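Local coordinates for protein cytosol aminopeptidase (Staphylococcus aureus subsp. aureus, PDB 3KZW) that probably removes amino acids one at a time from the N-terminal ends of peptides, as a metal-dependent leucyl aminopeptidase of the cytosol, at residues A[110-115]-A[493-498]; A[374-379]-A[467-472]. All coordinates share one frame; numbering follows the deposited sequence.

Contact 1. Residues A[110-115]-A[493-498]; sequences DMLKIW and SYNGPK
Tyr494 lays its ring against Lys113 and Leu112 of helix 108-124, just after Ser493 opens a type I beta turn that closes at Gly496. Ser493 OG accepts a hydrogen bond from the backbone N of Asn495 at 3.3 Å, which makes an ST turn. Tyr494 then carries most of the contact. Its CG sits between the backbone N and the carbonyl carbon (chi1 53°), and this brings the ring face against Lys113. Lys113 CB lies over that face, off centre, 4.3 Å from the ring centroid in a CH-pi contact. The lysine chain bends at chi3 (-79°), and its CE comes back to 3.7 Å from Tyr494 CE2. On the CD1/CE1 side of the ring, Leu112 CB reaches Tyr494 CE1 at 4.2 Å. Tyr494 OH makes a weak hydrogen bond to Asp428. Asn495 touches the helix more lightly, with OD1 4.4 Å from Leu112 CD1. Gln154 NE2 of helix 144-157 hydrogen-bonds both this OD1 and Leu112 O, so it bridges the two segments. Farther on, Lys498 NZ forms a salt bridge with Asp448 of a second subunit. The arrangement joins the two domains of the cytosol aminopeptidase fold: a beta-turn loop of the catalytic domain packs on a helix of the N-terminal domain.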
ATOM      1  N   ASP A 110     -31.146  -7.078  29.255  1.00  2.67           N
ATOM      2  CA  ASP A 110     -30.833  -7.786  30.496  1.00  2.63           C
ATOM      3  C   ASP A 110     -31.471  -9.173  30.519  1.00  2.64           C
ATOM      4  O   ASP A 110     -30.816 -10.147  30.882  1.00  2.64           O
ATOM      5  CB  ASP A 110     -31.274  -6.974  31.722  1.00  2.62           C
ATOM      6  CG  ASP A 110     -30.441  -5.710  31.932  1.00  2.71           C
ATOM      7  OD1 ASP A 110     -29.253  -5.690  31.543  1.00  2.70           O
ATOM      8  OD2 ASP A 110     -30.979  -4.732  32.502  1.00  2.73           O
ATOM      9  N   MET A 111     -32.740  -9.257  30.112  1.00  2.65           N
ATOM     10  CA  MET A 111     -33.469 -10.530  30.045  1.00  2.65           C
ATOM     11  C   MET A 111     -32.800 -11.516  29.086  1.00  2.65           C
ATOM     12  O   MET A 111     -32.712 -12.708  29.381  1.00  2.66           O
ATOM     13  CB  MET A 111     -34.933 -10.315  29.636  1.00  2.71           C
ATOM     14  CG  MET A 111     -35.804  -9.590  30.658  1.00  2.80           C
ATOM     15  SD  MET A 111     -37.443  -9.189  29.979  1.00  3.95           S
ATOM     16  CE  MET A 111     -38.019  -7.890  31.097  1.00  2.84           C
ATOM     17  N   LEU A 112     -32.330 -11.012  27.944  1.00  2.69           N
ATOM     18  CA  LEU A 112     -31.599 -11.832  26.971  1.00  2.64           C
ATOM     19  C   LEU A 112     -30.266 -12.322  27.536  1.00  2.61           C
ATOM     20  O   LEU A 112     -29.851 -13.453  27.282  1.00  2.55           O
ATOM     21  CB  LEU A 112     -31.367 -11.062  25.668  1.00  2.59           C
ATOM     22  CG  LEU A 112     -32.569 -10.705  24.791  1.00  2.62           C
ATOM     23  CD1 LEU A 112     -32.118  -9.862  23.613  1.00  2.58           C
ATOM     24  CD2 LEU A 112     -33.305 -11.945  24.302  1.00  2.65           C
ATOM     25  N   LYS A 113     -29.609 -11.459  28.303  1.00  2.62           N
ATOM     26  CA  LYS A 113     -28.352 -11.790  28.962  1.00  2.63           C
ATOM     27  C   LYS A 113     -28.566 -12.819  30.077  1.00  2.64           C
ATOM     28  O   LYS A 113     -27.745 -13.718  30.257  1.00  2.61           O
ATOM     29  CB  LYS A 113     -27.695 -10.521  29.515  1.00  2.63           C
ATOM     30  CG  LYS A 113     -26.232 -10.685  29.908  1.00  2.72           C
ATOM     31  CD  LYS A 113     -25.640  -9.397  30.470  1.00  2.76           C
ATOM     32  CE  LYS A 113     -25.278  -8.403  29.372  1.00  2.81           C
ATOM     33  NZ  LYS A 113     -24.769  -7.120  29.935  1.00  2.83           N
ATOM     34  N   ILE A 114     -29.674 -12.679  30.809  1.00  2.67           N
ATOM     35  CA  ILE A 114     -30.024 -13.585  31.907  1.00  2.61           C
ATOM     36  C   ILE A 114     -30.316 -14.996  31.396  1.00  2.60           C
ATOM     37  O   ILE A 114     -29.669 -15.953  31.824  1.00  2.61           O
ATOM     38  CB  ILE A 114     -31.222 -13.048  32.749  1.00  2.63           C
ATOM     39  CG1 ILE A 114     -30.803 -11.819  33.559  1.00  2.63           C
ATOM     40  CG2 ILE A 114     -31.763 -14.123  33.689  1.00  2.59           C
ATOM     41  CD1 ILE A 114     -31.959 -10.916  33.954  1.00  2.61           C
ATOM     42  N   TRP A 115     -31.279 -15.118  30.483  1.00  2.61           N
ATOM     43  CA  TRP A 115     -31.649 -16.417  29.913  1.00  2.63           C
ATOM     44  C   TRP A 115     -30.515 -17.003  29.075  1.00  2.66           C
ATOM     45  O   TRP A 115     -30.281 -18.214  29.093  1.00  2.63           O
ATOM     46  CB  TRP A 115     -32.924 -16.312  29.068  1.00  2.60           C
ATOM     47  CG  TRP A 115     -34.172 -16.021  29.849  1.00  2.68           C
ATOM     48  CD1 TRP A 115     -34.964 -14.911  29.745  1.00  2.65           C
ATOM     49  CD2 TRP A 115     -34.779 -16.854  30.848  1.00  2.72           C
ATOM     50  NE1 TRP A 115     -36.022 -14.999  30.617  1.00  2.61           N
ATOM     51  CE2 TRP A 115     -35.934 -16.179  31.307  1.00  2.66           C
ATOM     52  CE3 TRP A 115     -34.459 -18.102  31.402  1.00  2.67           C
ATOM     53  CZ2 TRP A 115     -36.771 -16.712  32.294  1.00  2.68           C
ATOM     54  CZ3 TRP A 115     -35.291 -18.630  32.385  1.00  2.66           C
ATOM     55  CH2 TRP A 115     -36.433 -17.933  32.819  1.00  2.71           C
ATOM     56  N   SER A 493     -21.224 -14.362  22.663  1.00  2.62           N
ATOM     57  CA  SER A 493     -21.979 -13.608  23.663  1.00  2.63           C
ATOM     58  C   SER A 493     -23.197 -14.388  24.151  1.00  2.65           C
ATOM     59  O   SER A 493     -23.355 -15.571  23.838  1.00  2.63           O
ATOM     60  CB  SER A 493     -22.419 -12.253  23.091  1.00  2.64           C
ATOM     61  OG  SER A 493     -23.360 -12.420  22.047  1.00  2.48           O
ATOM     62  N   TYR A 494     -24.054 -13.707  24.912  1.00  2.62           N
ATOM     63  CA  TYR A 494     -25.313 -14.272  25.396  1.00  2.62           C
ATOM     64  C   TYR A 494     -26.282 -14.618  24.260  1.00  2.62           C
ATOM     65  O   TYR A 494     -27.266 -15.327  24.471  1.00  2.63           O
ATOM     66  CB  TYR A 494     -25.982 -13.318  26.399  1.00  2.61           C
ATOM     67  CG  TYR A 494     -26.168 -11.897  25.896  1.00  2.65           C
ATOM     68  CD1 TYR A 494     -27.213 -11.570  25.030  1.00  2.66           C
ATOM     69  CD2 TYR A 494     -25.305 -10.877  26.296  1.00  2.63           C
ATOM     70  CE1 TYR A 494     -27.387 -10.275  24.566  1.00  2.64           C
ATOM     71  CE2 TYR A 494     -25.472  -9.573  25.839  1.00  2.63           C
ATOM     72  CZ  TYR A 494     -26.516  -9.281  24.975  1.00  2.76           C
ATOM     73  OH  TYR A 494     -26.695  -7.995  24.513  1.00  2.92           O
ATOM     74  N   ASN A 495     -26.000 -14.110  23.061  1.00  2.62           N
ATOM     75  CA  ASN A 495     -26.830 -14.368  21.885  1.00  2.64           C
ATOM     76  C   ASN A 495     -26.355 -15.543  21.034  1.00  2.64           C
ATOM     77  O   ASN A 495     -26.990 -15.884  20.037  1.00  2.62           O
ATOM     78  CB  ASN A 495     -26.958 -13.106  21.027  1.00  2.65           C
ATOM     79  CG  ASN A 495     -28.055 -12.176  21.513  1.00  2.77           C
ATOM     80  OD1 ASN A 495     -28.917 -12.561  22.309  1.00  2.73           O
ATOM     81  ND2 ASN A 495     -28.035 -10.943  21.028  1.00  2.84           N
ATOM     82  N   GLY A 496     -25.246 -16.159  21.435  1.00  2.66           N
ATOM     83  CA  GLY A 496     -24.702 -17.313  20.723  1.00  2.65           C
ATOM     84  C   GLY A 496     -23.240 -17.155  20.346  1.00  2.68           C
ATOM     85  O   GLY A 496     -22.604 -16.165  20.719  1.00  2.70           O
ATOM     86  N   PRO A 497     -22.697 -18.130  19.588  1.00  2.65           N
ATOM     87  CA  PRO A 497     -21.284 -18.137  19.209  1.00  2.64           C
ATOM     88  C   PRO A 497     -20.959 -17.172  18.065  1.00  2.64           C
ATOM     89  O   PRO A 497     -21.855 -16.497  17.550  1.00  2.64           O
ATOM     90  CB  PRO A 497     -21.058 -19.585  18.768  1.00  2.60           C
ATOM     91  CG  PRO A 497     -22.369 -20.026  18.249  1.00  2.57           C
ATOM     92  CD  PRO A 497     -23.421 -19.287  19.029  1.00  2.64           C
ATOM     93  N   LYS A 498     -19.680 -17.114  17.690  1.00  2.65           N
ATOM     94  CA  LYS A 498     -19.220 -16.356  16.526  1.00  2.58           C
ATOM     95  C   LYS A 498     -19.972 -16.760  15.269  1.00  2.59           C
ATOM     96  O   LYS A 498     -20.399 -17.907  15.128  1.00  2.67           O
ATOM     97  CB  LYS A 498     -17.733 -16.608  16.279  1.00  2.67           C
ATOM     98  CG  LYS A 498     -16.781 -15.924  17.242  1.00  2.76           C
ATOM     99  CD  LYS A 498     -15.340 -16.062  16.758  1.00  2.77           C
ATOM    100  CE  LYS A 498     -14.779 -17.448  17.039  1.00  2.82           C
ATOM    101  NZ  LYS A 498     -13.462 -17.664  16.370  1.00  2.98           N
TER

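Contact 2. Residues A[374-379]-A[467-472]; sequences DAVFYA and SFVTHF. With NA (sodium ion), chain R.
The ring of Phe377 meets Phe472 at its edge, where Phe472 O lies near the ring plane, 3.7 Å from Phe377 CD1. The Phe472 ring has His471 CD2 over one face, 3.9 Å above the plane and displaced toward the rim. Phe468 O lies in plane at its edge. One face of the Phe468 ring takes Phe472 CE1. Val376 uses both branches. CG1 stands opposite the backbone N (chi1 164°) and packs on Phe472, 3.8 Å from its C and 4.1 Å from its CB. CG2 turns to Val469 CG1, also at 4.1 Å, and these two valine side chains cross at about a right angle. Helix 368-380 thus lies beside residues 467-472. Behind it, Ala375 and Ala379 touch strands 278-285 and 328-338 of the central sheet. Thr470 O binds a sodium ion at 2.5 Å, along with Gly474 O and two waters. The side chains meet through apolar atoms and are largely buried, with Phe472 O at the Phe377 ring edge. This chemistry implies that van der Waals packing joins the side chains, while the cation is held by the backbone oxygens of Thr470 and Gly474 and by waters.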
ATOM      1  N   ASP A 374     -32.720  -6.264  -9.865  1.00  2.68           N
ATOM      2  CA  ASP A 374     -33.581  -7.178 -10.613  1.00  2.66           C
ATOM      3  C   ASP A 374     -34.652  -7.793  -9.717  1.00  2.68           C
ATOM      4  O   ASP A 374     -35.799  -7.961 -10.136  1.00  2.77           O
ATOM      5  CB  ASP A 374     -32.753  -8.279 -11.289  1.00  2.66           C
ATOM      6  CG  ASP A 374     -32.225  -7.869 -12.664  1.00  2.69           C
ATOM      7  OD1 ASP A 374     -32.524  -6.751 -13.137  1.00  2.73           O
ATOM      8  OD2 ASP A 374     -31.508  -8.682 -13.284  1.00  2.61           O
ATOM      9  N   ALA A 375     -34.273  -8.109  -8.482  1.00  2.63           N
ATOM     10  CA  ALA A 375     -35.186  -8.719  -7.522  1.00  2.61           C
ATOM     11  C   ALA A 375     -36.261  -7.739  -7.044  1.00  2.65           C
ATOM     12  O   ALA A 375     -37.427  -8.114  -6.900  1.00  2.65           O
ATOM     13  CB  ALA A 375     -34.411  -9.292  -6.346  1.00  2.59           C
ATOM     14  N   VAL A 376     -35.865  -6.488  -6.803  1.00  2.65           N
ATOM     15  CA  VAL A 376     -36.791  -5.444  -6.357  1.00  2.66           C
ATOM     16  C   VAL A 376     -37.826  -5.138  -7.440  1.00  2.68           C
ATOM     17  O   VAL A 376     -39.023  -5.039  -7.150  1.00  2.72           O
ATOM     18  CB  VAL A 376     -36.049  -4.152  -5.901  1.00  2.64           C
ATOM     19  CG1 VAL A 376     -36.999  -2.967  -5.817  1.00  2.55           C
ATOM     20  CG2 VAL A 376     -35.374  -4.372  -4.555  1.00  2.63           C
ATOM     21  N   PHE A 377     -37.365  -5.010  -8.683  1.00  2.65           N
ATOM     22  CA  PHE A 377     -38.260  -4.760  -9.812  1.00  2.63           C
ATOM     23  C   PHE A 377     -39.257  -5.903  -9.991  1.00  2.64           C
ATOM     24  O   PHE A 377     -40.437  -5.668 -10.258  1.00  2.67           O
ATOM     25  CB  PHE A 377     -37.476  -4.517 -11.107  1.00  2.62           C
ATOM     26  CG  PHE A 377     -38.325  -4.022 -12.243  1.00  2.61           C
ATOM     27  CD1 PHE A 377     -38.667  -2.675 -12.340  1.00  2.66           C
ATOM     28  CD2 PHE A 377     -38.796  -4.903 -13.211  1.00  2.67           C
ATOM     29  CE1 PHE A 377     -39.465  -2.211 -13.387  1.00  2.58           C
ATOM     30  CE2 PHE A 377     -39.598  -4.446 -14.264  1.00  2.68           C
ATOM     31  CZ  PHE A 377     -39.930  -3.099 -14.351  1.00  2.54           C
ATOM     32  N   TYR A 378     -38.775  -7.134  -9.836  1.00  2.66           N
ATOM     33  CA  TYR A 378     -39.628  -8.317  -9.901  1.00  2.64           C
ATOM     34  C   TYR A 378     -40.633  -8.356  -8.750  1.00  2.65           C
ATOM     35  O   TYR A 378     -41.789  -8.723  -8.945  1.00  2.68           O
ATOM     36  CB  TYR A 378     -38.783  -9.594  -9.921  1.00  2.64           C
ATOM     37  CG  TYR A 378     -39.590 -10.874  -9.902  1.00  2.62           C
ATOM     38  CD1 TYR A 378     -40.266 -11.314 -11.043  1.00  2.64           C
ATOM     39  CD2 TYR A 378     -39.676 -11.648  -8.746  1.00  2.66           C
ATOM     40  CE1 TYR A 378     -41.011 -12.489 -11.030  1.00  2.66           C
ATOM     41  CE2 TYR A 378     -40.417 -12.826  -8.722  1.00  2.69           C
ATOM     42  CZ  TYR A 378     -41.080 -13.239  -9.867  1.00  2.75           C
ATOM     43  OH  TYR A 378     -41.811 -14.401  -9.849  1.00  2.79           O
ATOM     44  N   ALA A 379     -40.188  -7.975  -7.554  1.00  2.65           N
ATOM     45  CA  ALA A 379     -41.058  -7.949  -6.378  1.00  2.65           C
ATOM     46  C   ALA A 379     -42.206  -6.950  -6.537  1.00  2.67           C
ATOM     47  O   ALA A 379     -43.320  -7.192  -6.066  1.00  2.69           O
ATOM     48  CB  ALA A 379     -40.249  -7.640  -5.128  1.00  2.62           C
ATOM     49  N   SER A 467     -29.513   4.338  -2.967  1.00  2.69           N
ATOM     50  CA  SER A 467     -30.166   5.064  -4.051  1.00  2.65           C
ATOM     51  C   SER A 467     -30.328   4.181  -5.285  1.00  2.66           C
ATOM     52  O   SER A 467     -31.357   4.227  -5.957  1.00  2.72           O
ATOM     53  CB  SER A 467     -29.364   6.314  -4.412  1.00  2.63           C
ATOM     54  OG  SER A 467     -29.990   7.044  -5.453  1.00  2.74           O
ATOM     55  N   PHE A 468     -29.307   3.376  -5.567  1.00  2.65           N
ATOM     56  CA  PHE A 468     -29.326   2.465  -6.708  1.00  2.63           C
ATOM     57  C   PHE A 468     -30.408   1.396  -6.559  1.00  2.64           C
ATOM     58  O   PHE A 468     -31.176   1.155  -7.490  1.00  2.66           O
ATOM     59  CB  PHE A 468     -27.954   1.817  -6.901  1.00  2.55           C
ATOM     60  CG  PHE A 468     -27.821   1.044  -8.184  1.00  2.54           C
ATOM     61  CD1 PHE A 468     -28.176  -0.299  -8.245  1.00  2.60           C
ATOM     62  CD2 PHE A 468     -27.329   1.656  -9.330  1.00  2.60           C
ATOM     63  CE1 PHE A 468     -28.052  -1.022  -9.431  1.00  2.59           C
ATOM     64  CE2 PHE A 468     -27.198   0.944 -10.520  1.00  2.58           C
ATOM     65  CZ  PHE A 468     -27.562  -0.398 -10.570  1.00  2.57           C
ATOM     66  N   VAL A 469     -30.464   0.769  -5.386  1.00  2.67           N
ATOM     67  CA  VAL A 469     -31.439  -0.283  -5.102  1.00  2.65           C
ATOM     68  C   VAL A 469     -32.877   0.253  -5.067  1.00  2.68           C
ATOM     69  O   VAL A 469     -33.767  -0.327  -5.692  1.00  2.70           O
ATOM     70  CB  VAL A 469     -31.094  -1.036  -3.791  1.00  2.66           C
ATOM     71  CG1 VAL A 469     -32.182  -2.037  -3.422  1.00  2.67           C
ATOM     72  CG2 VAL A 469     -29.755  -1.744  -3.928  1.00  2.62           C
ATOM     73  N   THR A 470     -33.090   1.368  -4.363  1.00  2.68           N
ATOM     74  CA  THR A 470     -34.436   1.927  -4.175  1.00  2.68           C
ATOM     75  C   THR A 470     -35.009   2.571  -5.433  1.00  2.70           C
ATOM     76  O   THR A 470     -36.199   2.896  -5.483  1.00  2.82           O
ATOM     77  CB  THR A 470     -34.493   2.941  -3.014  1.00  2.66           C
ATOM     78  OG1 THR A 470     -33.496   3.950  -3.210  1.00  2.76           O
ATOM     79  CG2 THR A 470     -34.259   2.243  -1.676  1.00  2.67           C
ATOM     80  N   HIS A 471     -34.160   2.760  -6.442  1.00  2.70           N
ATOM     81  CA  HIS A 471     -34.579   3.299  -7.736  1.00  2.64           C
ATOM     82  C   HIS A 471     -35.563   2.366  -8.434  1.00  2.64           C
ATOM     83  O   HIS A 471     -36.483   2.820  -9.107  1.00  2.74           O
ATOM     84  CB  HIS A 471     -33.356   3.535  -8.626  1.00  2.66           C
ATOM     85  CG  HIS A 471     -33.688   3.899 -10.043  1.00  2.70           C
ATOM     86  ND1 HIS A 471     -34.017   5.182 -10.427  1.00  2.64           N
ATOM     87  CD2 HIS A 471     -33.726   3.149 -11.172  1.00  2.64           C
ATOM     88  CE1 HIS A 471     -34.249   5.205 -11.728  1.00  2.62           C
ATOM     89  NE2 HIS A 471     -34.080   3.984 -12.203  1.00  2.57           N
ATOM     90  N   PHE A 472     -35.371   1.064  -8.245  1.00  2.67           N
ATOM     91  CA  PHE A 472     -36.102   0.046  -8.998  1.00  2.69           C
ATOM     92  C   PHE A 472     -37.494  -0.284  -8.443  1.00  2.69           C
ATOM     93  O   PHE A 472     -38.230  -1.090  -9.025  1.00  2.71           O
ATOM     94  CB  PHE A 472     -35.242  -1.213  -9.137  1.00  2.61           C
ATOM     95  CG  PHE A 472     -34.076  -1.039 -10.069  1.00  2.67           C
ATOM     96  CD1 PHE A 472     -32.892  -0.461  -9.622  1.00  2.62           C
ATOM     97  CD2 PHE A 472     -34.169  -1.438 -11.400  1.00  2.66           C
ATOM     98  CE1 PHE A 472     -31.812  -0.288 -10.484  1.00  2.67           C
ATOM     99  CE2 PHE A 472     -33.095  -1.273 -12.270  1.00  2.68           C
ATOM    100  CZ  PHE A 472     -31.912  -0.698 -11.811  1.00  2.67           C
TER
HETATM  101 NA    NA R 497     -37.933   4.612  -5.238  1.00 29.39          NA
HETATM  102  O   HOH W   1     -37.187   5.955  -7.070  1.00  9.13           O
HETATM  103  O   HOH W   2     -39.513   3.716  -3.824  1.00  2.00           O

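Contacts 1 and 2 lie on opposite sides of the chain's centre, with their own centres 36 Å apart. Their nearest atoms are about 26 Å apart, so they do not touch. Along the chain, contact 2 is nested inside the loop closed by contact 1. Contact 1 spans the N-terminal and catalytic domains. Contact 2 lies wholly within the catalytic domain. Contact 2 supplies a sodium ligand through Thr470 O, whereas the side chain of Asn495 in contact 1 is about 14 Å from a bound sodium ion and does not coordinate it. Contact 1 also has a link to a second subunit through Lys498, whereas no other protein chain touches the segments of contact 2.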